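Putative hydrolase (Shewanella frigidimarina, PDB 3LHO) probably acts as an iron-dependent dioxygenase of the 2-oxoadipate dioxygenase/decarboxylase family, and carries nickel in its metal site in this crystal. Local coordinates at residues A158-N171 / E228-Y240. Residues are numbered along the deposited sequence; the frame is centred on the assembly and turned at random.
Sequences ALGYRANHFTVSIN and EIPSCFYEFARRY. With NI (nickel (II) ion), chain B.
H165 and E235, on parallel neighbouring strands of the mixed sheet, meet at a nickel ion that H41 of strand 39-47 also binds, the two-histidine, one-glutamate set seen in many glyoxalase-clan metalloenzymes. The site illustrates how a first shell is positioned by a second. H165 NE2 reaches the metal at 2.1 Å and E235 OE1 at 2.2 Å, with ring and carboxylate planes turned 63° apart; three waters also bind the nickel. On the imidazole's far side, ND1 donates in the ring plane to a lone pair of N164 OD1 (2.8 Å); together with the metal bond at NE2, this holds the ring's rotation, while F233 CE1 lies over one face. E235 extends its chain with CG anti to the backbone N (chi1 -167°), and T167 OG1 donates to OE1 from the anti side, 33° out of the carboxylate plane (2.7 Å), so metal and hydroxyl share one oxygen. On the opposite face of the sheet, V168 CB packs against F236 CD1. Just beyond strand 165-169, the N171 amide pairs with the R239 backbone, ND2 donating to R239 O at 2.7 Å and OD1 accepting from R239 N. Replacing N171 with an alanine would probably leave both R239 groups without these mates. R239 N meets OD1 on a lone pair, in the carbonyl plane, at 2.8 Å.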
# COMPACT_ATOMS: atom_id res chain seq x y z
N ALA A 158 3.13 2.10 13.70
CA ALA A 158 3.40 3.57 13.68
C ALA A 158 2.32 4.39 12.98
O ALA A 158 2.01 5.52 13.41
CB ALA A 158 4.79 3.89 13.08
N LEU A 159 1.78 3.88 11.88
CA LEU A 159 0.90 4.72 11.01
C LEU A 159 -0.57 4.28 10.94
O LEU A 159 -1.45 5.07 10.57
CB LEU A 159 1.53 4.80 9.61
CG LEU A 159 2.81 5.68 9.59
CD1 LEU A 159 3.57 5.45 8.33
CD2 LEU A 159 2.48 7.17 9.74
N GLY A 160 -0.82 3.05 11.33
CA GLY A 160 -2.16 2.50 11.37
C GLY A 160 -2.76 2.20 10.00
O GLY A 160 -2.08 1.68 9.10
N TYR A 161 -4.05 2.46 9.89
CA TYR A 161 -4.84 2.08 8.73
C TYR A 161 -4.90 3.23 7.75
O TYR A 161 -5.70 4.15 7.91
CB TYR A 161 -6.24 1.56 9.14
CG TYR A 161 -6.07 0.21 9.79
CD1 TYR A 161 -5.71 -0.87 9.03
CD2 TYR A 161 -6.11 0.06 11.18
CE1 TYR A 161 -5.50 -2.08 9.59
CE2 TYR A 161 -5.82 -1.19 11.76
CZ TYR A 161 -5.55 -2.23 10.97
OH TYR A 161 -5.26 -3.44 11.55
N ARG A 162 -4.01 3.19 6.78
CA ARG A 162 -3.84 4.23 5.76
C ARG A 162 -3.21 3.54 4.55
O ARG A 162 -2.63 2.45 4.69
CB ARG A 162 -2.94 5.40 6.23
CG ARG A 162 -3.23 5.95 7.58
CD ARG A 162 -2.25 7.00 8.02
NE ARG A 162 -2.43 8.27 7.30
CZ ARG A 162 -1.84 9.42 7.63
NH1 ARG A 162 -1.04 9.52 8.68
NH2 ARG A 162 -2.05 10.50 6.87
N ALA A 163 -3.33 4.10 3.35
CA ALA A 163 -2.70 3.39 2.17
C ALA A 163 -1.21 3.30 2.38
O ALA A 163 -0.58 4.27 2.80
CB ALA A 163 -3.00 4.14 0.83
N ASN A 164 -0.63 2.12 2.12
CA ASN A 164 0.81 2.00 2.14
C ASN A 164 1.43 2.59 0.89
O ASN A 164 2.46 3.25 0.96
CB ASN A 164 1.25 0.54 2.28
CG ASN A 164 2.79 0.36 2.22
OD1 ASN A 164 3.34 0.04 1.18
ND2 ASN A 164 3.48 0.58 3.35
N HIS A 165 0.79 2.37 -0.26
CA HIS A 165 1.17 3.09 -1.50
C HIS A 165 0.08 3.05 -2.56
O HIS A 165 -0.79 2.17 -2.53
CB HIS A 165 2.51 2.58 -2.08
CG HIS A 165 2.53 1.14 -2.46
ND1 HIS A 165 2.91 0.14 -1.59
CD2 HIS A 165 2.34 0.53 -3.66
CE1 HIS A 165 2.88 -1.03 -2.21
NE2 HIS A 165 2.53 -0.82 -3.47
N PHE A 166 0.12 4.05 -3.44
CA PHE A 166 -0.51 4.00 -4.76
C PHE A 166 0.55 3.70 -5.80
O PHE A 166 1.70 4.12 -5.64
CB PHE A 166 -1.10 5.33 -5.09
CG PHE A 166 -2.40 5.56 -4.43
CD1 PHE A 166 -2.46 5.73 -3.06
CD2 PHE A 166 -3.57 5.62 -5.19
CE1 PHE A 166 -3.69 5.96 -2.44
CE2 PHE A 166 -4.80 5.90 -4.56
CZ PHE A 166 -4.85 6.00 -3.19
N THR A 167 0.14 3.00 -6.86
CA THR A 167 1.00 2.68 -7.98
C THR A 167 0.40 3.11 -9.31
O THR A 167 -0.69 2.67 -9.68
CB THR A 167 1.26 1.17 -8.03
OG1 THR A 167 1.85 0.75 -6.79
CG2 THR A 167 2.22 0.87 -9.22
N VAL A 168 1.13 3.98 -10.02
CA VAL A 168 0.76 4.46 -11.34
C VAL A 168 0.87 3.38 -12.38
O VAL A 168 1.83 2.61 -12.39
CB VAL A 168 1.63 5.67 -11.73
CG1 VAL A 168 1.32 6.13 -13.15
CG2 VAL A 168 1.38 6.82 -10.70
N SER A 169 -0.14 3.31 -13.26
CA SER A 169 -0.11 2.39 -14.35
C SER A 169 0.64 3.06 -15.49
O SER A 169 0.12 4.01 -16.13
CB SER A 169 -1.53 2.05 -14.84
OG SER A 169 -1.46 1.30 -16.04
N ILE A 170 1.84 2.53 -15.76
CA ILE A 170 2.66 3.01 -16.87
C ILE A 170 1.95 2.66 -18.19
O ILE A 170 1.91 3.48 -19.10
CB ILE A 170 4.10 2.42 -16.84
CG1 ILE A 170 4.86 2.96 -15.60
CG2 ILE A 170 4.87 2.77 -18.12
CD1 ILE A 170 6.17 2.24 -15.33
N ASN A 171 1.37 1.46 -18.26
CA ASN A 171 0.56 1.03 -19.41
C ASN A 171 -0.36 2.15 -19.87
O ASN A 171 -0.44 2.46 -21.05
CB ASN A 171 -0.27 -0.21 -19.11
CG ASN A 171 0.57 -1.43 -18.68
OD1 ASN A 171 1.34 -1.37 -17.69
ND2 ASN A 171 0.41 -2.53 -19.40
N GLU A 228 10.69 11.03 13.81
CA GLU A 228 10.62 11.05 12.36
C GLU A 228 10.94 9.69 11.73
O GLU A 228 11.99 9.11 11.96
CB GLU A 228 11.55 12.14 11.85
CG GLU A 228 11.28 12.61 10.49
CD GLU A 228 12.08 13.87 10.19
OE1 GLU A 228 11.76 14.95 10.72
OE2 GLU A 228 13.06 13.76 9.46
N ILE A 229 10.01 9.15 10.94
CA ILE A 229 10.23 7.88 10.28
C ILE A 229 9.83 7.97 8.80
O ILE A 229 9.06 8.85 8.40
CB ILE A 229 9.44 6.70 11.00
CG1 ILE A 229 7.93 6.81 10.74
CG2 ILE A 229 9.79 6.64 12.54
CD1 ILE A 229 7.13 5.52 11.04
N PRO A 230 10.32 7.04 7.99
CA PRO A 230 9.79 6.96 6.64
C PRO A 230 8.30 6.66 6.61
O PRO A 230 7.79 5.83 7.40
CB PRO A 230 10.55 5.76 6.03
CG PRO A 230 11.76 5.61 6.90
CD PRO A 230 11.29 5.95 8.25
N SER A 231 7.60 7.32 5.71
CA SER A 231 6.16 7.13 5.62
C SER A 231 5.90 6.19 4.45
O SER A 231 5.92 4.97 4.62
CB SER A 231 5.46 8.49 5.49
OG SER A 231 6.03 9.25 4.43
N CYS A 232 5.67 6.73 3.26
CA CYS A 232 5.38 5.92 2.06
C CYS A 232 6.18 6.37 0.86
O CYS A 232 6.54 7.55 0.75
CB CYS A 232 3.92 6.10 1.66
SG CYS A 232 2.69 5.86 2.98
N PHE A 233 6.42 5.44 -0.05
CA PHE A 233 6.80 5.74 -1.41
C PHE A 233 5.57 5.76 -2.35
O PHE A 233 4.48 5.33 -1.97
CB PHE A 233 7.83 4.73 -1.94
CG PHE A 233 7.42 3.29 -1.82
CD1 PHE A 233 6.46 2.75 -2.68
CD2 PHE A 233 8.00 2.46 -0.87
CE1 PHE A 233 6.06 1.42 -2.57
CE2 PHE A 233 7.63 1.13 -0.76
CZ PHE A 233 6.65 0.61 -1.63
N TYR A 234 5.79 6.31 -3.55
CA TYR A 234 4.89 6.26 -4.70
C TYR A 234 5.57 5.32 -5.71
O TYR A 234 6.76 5.44 -5.96
CB TYR A 234 4.80 7.66 -5.27
CG TYR A 234 3.66 8.05 -6.20
CD1 TYR A 234 2.36 7.53 -6.06
CD2 TYR A 234 3.87 9.03 -7.18
CE1 TYR A 234 1.32 7.95 -6.91
CE2 TYR A 234 2.84 9.46 -8.00
CZ TYR A 234 1.57 8.94 -7.85
OH TYR A 234 0.56 9.37 -8.68
N GLU A 235 4.79 4.41 -6.27
CA GLU A 235 5.27 3.32 -7.11
C GLU A 235 4.74 3.45 -8.55
O GLU A 235 3.77 4.17 -8.80
CB GLU A 235 4.80 2.02 -6.49
CG GLU A 235 5.45 0.74 -7.02
CD GLU A 235 5.06 -0.48 -6.17
OE1 GLU A 235 3.91 -0.97 -6.33
OE2 GLU A 235 5.88 -0.95 -5.33
N PHE A 236 5.42 2.76 -9.48
CA PHE A 236 5.13 2.79 -10.93
C PHE A 236 5.22 1.38 -11.43
O PHE A 236 6.15 0.67 -11.08
CB PHE A 236 6.12 3.74 -11.64
CG PHE A 236 6.23 5.07 -10.95
CD1 PHE A 236 5.38 6.10 -11.28
CD2 PHE A 236 7.13 5.26 -9.91
CE1 PHE A 236 5.43 7.30 -10.57
CE2 PHE A 236 7.19 6.48 -9.22
CZ PHE A 236 6.33 7.48 -9.54
N ALA A 237 4.25 0.92 -12.21
CA ALA A 237 4.26 -0.45 -12.69
C ALA A 237 3.88 -0.52 -14.17
O ALA A 237 2.91 0.11 -14.60
CB ALA A 237 3.28 -1.34 -11.86
N ARG A 238 4.66 -1.28 -14.94
CA ARG A 238 4.29 -1.68 -16.26
C ARG A 238 4.00 -3.18 -16.27
O ARG A 238 4.86 -3.96 -15.90
CB ARG A 238 5.40 -1.37 -17.26
CG ARG A 238 5.03 -1.74 -18.70
CD ARG A 238 5.97 -1.17 -19.74
NE ARG A 238 5.72 -1.76 -21.07
CZ ARG A 238 6.50 -1.61 -22.13
NH1 ARG A 238 7.61 -0.90 -22.09
NH2 ARG A 238 6.15 -2.18 -23.27
N ARG A 239 2.82 -3.56 -16.73
CA ARG A 239 2.49 -4.97 -16.93
C ARG A 239 2.51 -5.39 -18.39
O ARG A 239 2.20 -4.59 -19.28
CB ARG A 239 1.12 -5.28 -16.35
CG ARG A 239 1.03 -5.08 -14.86
CD ARG A 239 -0.43 -5.24 -14.39
NE ARG A 239 -0.44 -5.02 -12.96
CZ ARG A 239 0.04 -5.87 -12.06
NH1 ARG A 239 0.51 -7.08 -12.41
NH2 ARG A 239 0.06 -5.51 -10.81
N TYR A 240 2.85 -6.66 -18.61
CA TYR A 240 2.92 -7.24 -19.93
C TYR A 240 1.92 -8.37 -20.13
O TYR A 240 1.45 -8.98 -19.16
CB TYR A 240 4.33 -7.74 -20.20
CG TYR A 240 5.36 -6.64 -20.27
CD1 TYR A 240 5.88 -6.06 -19.11
CD2 TYR A 240 5.87 -6.22 -21.49
CE1 TYR A 240 6.83 -5.07 -19.19
CE2 TYR A 240 6.82 -5.24 -21.56
CZ TYR A 240 7.31 -4.66 -20.42
OH TYR A 240 8.28 -3.69 -20.51
NI NI B . 2.85 -2.28 -4.98
O HOH W 1 5.13 2.93 0.81
O HOH W 2 4.94 -3.05 -4.04
O HOH W 3 3.48 -3.92 -6.01
O HOH W 4 2.19 -4.16 -3.85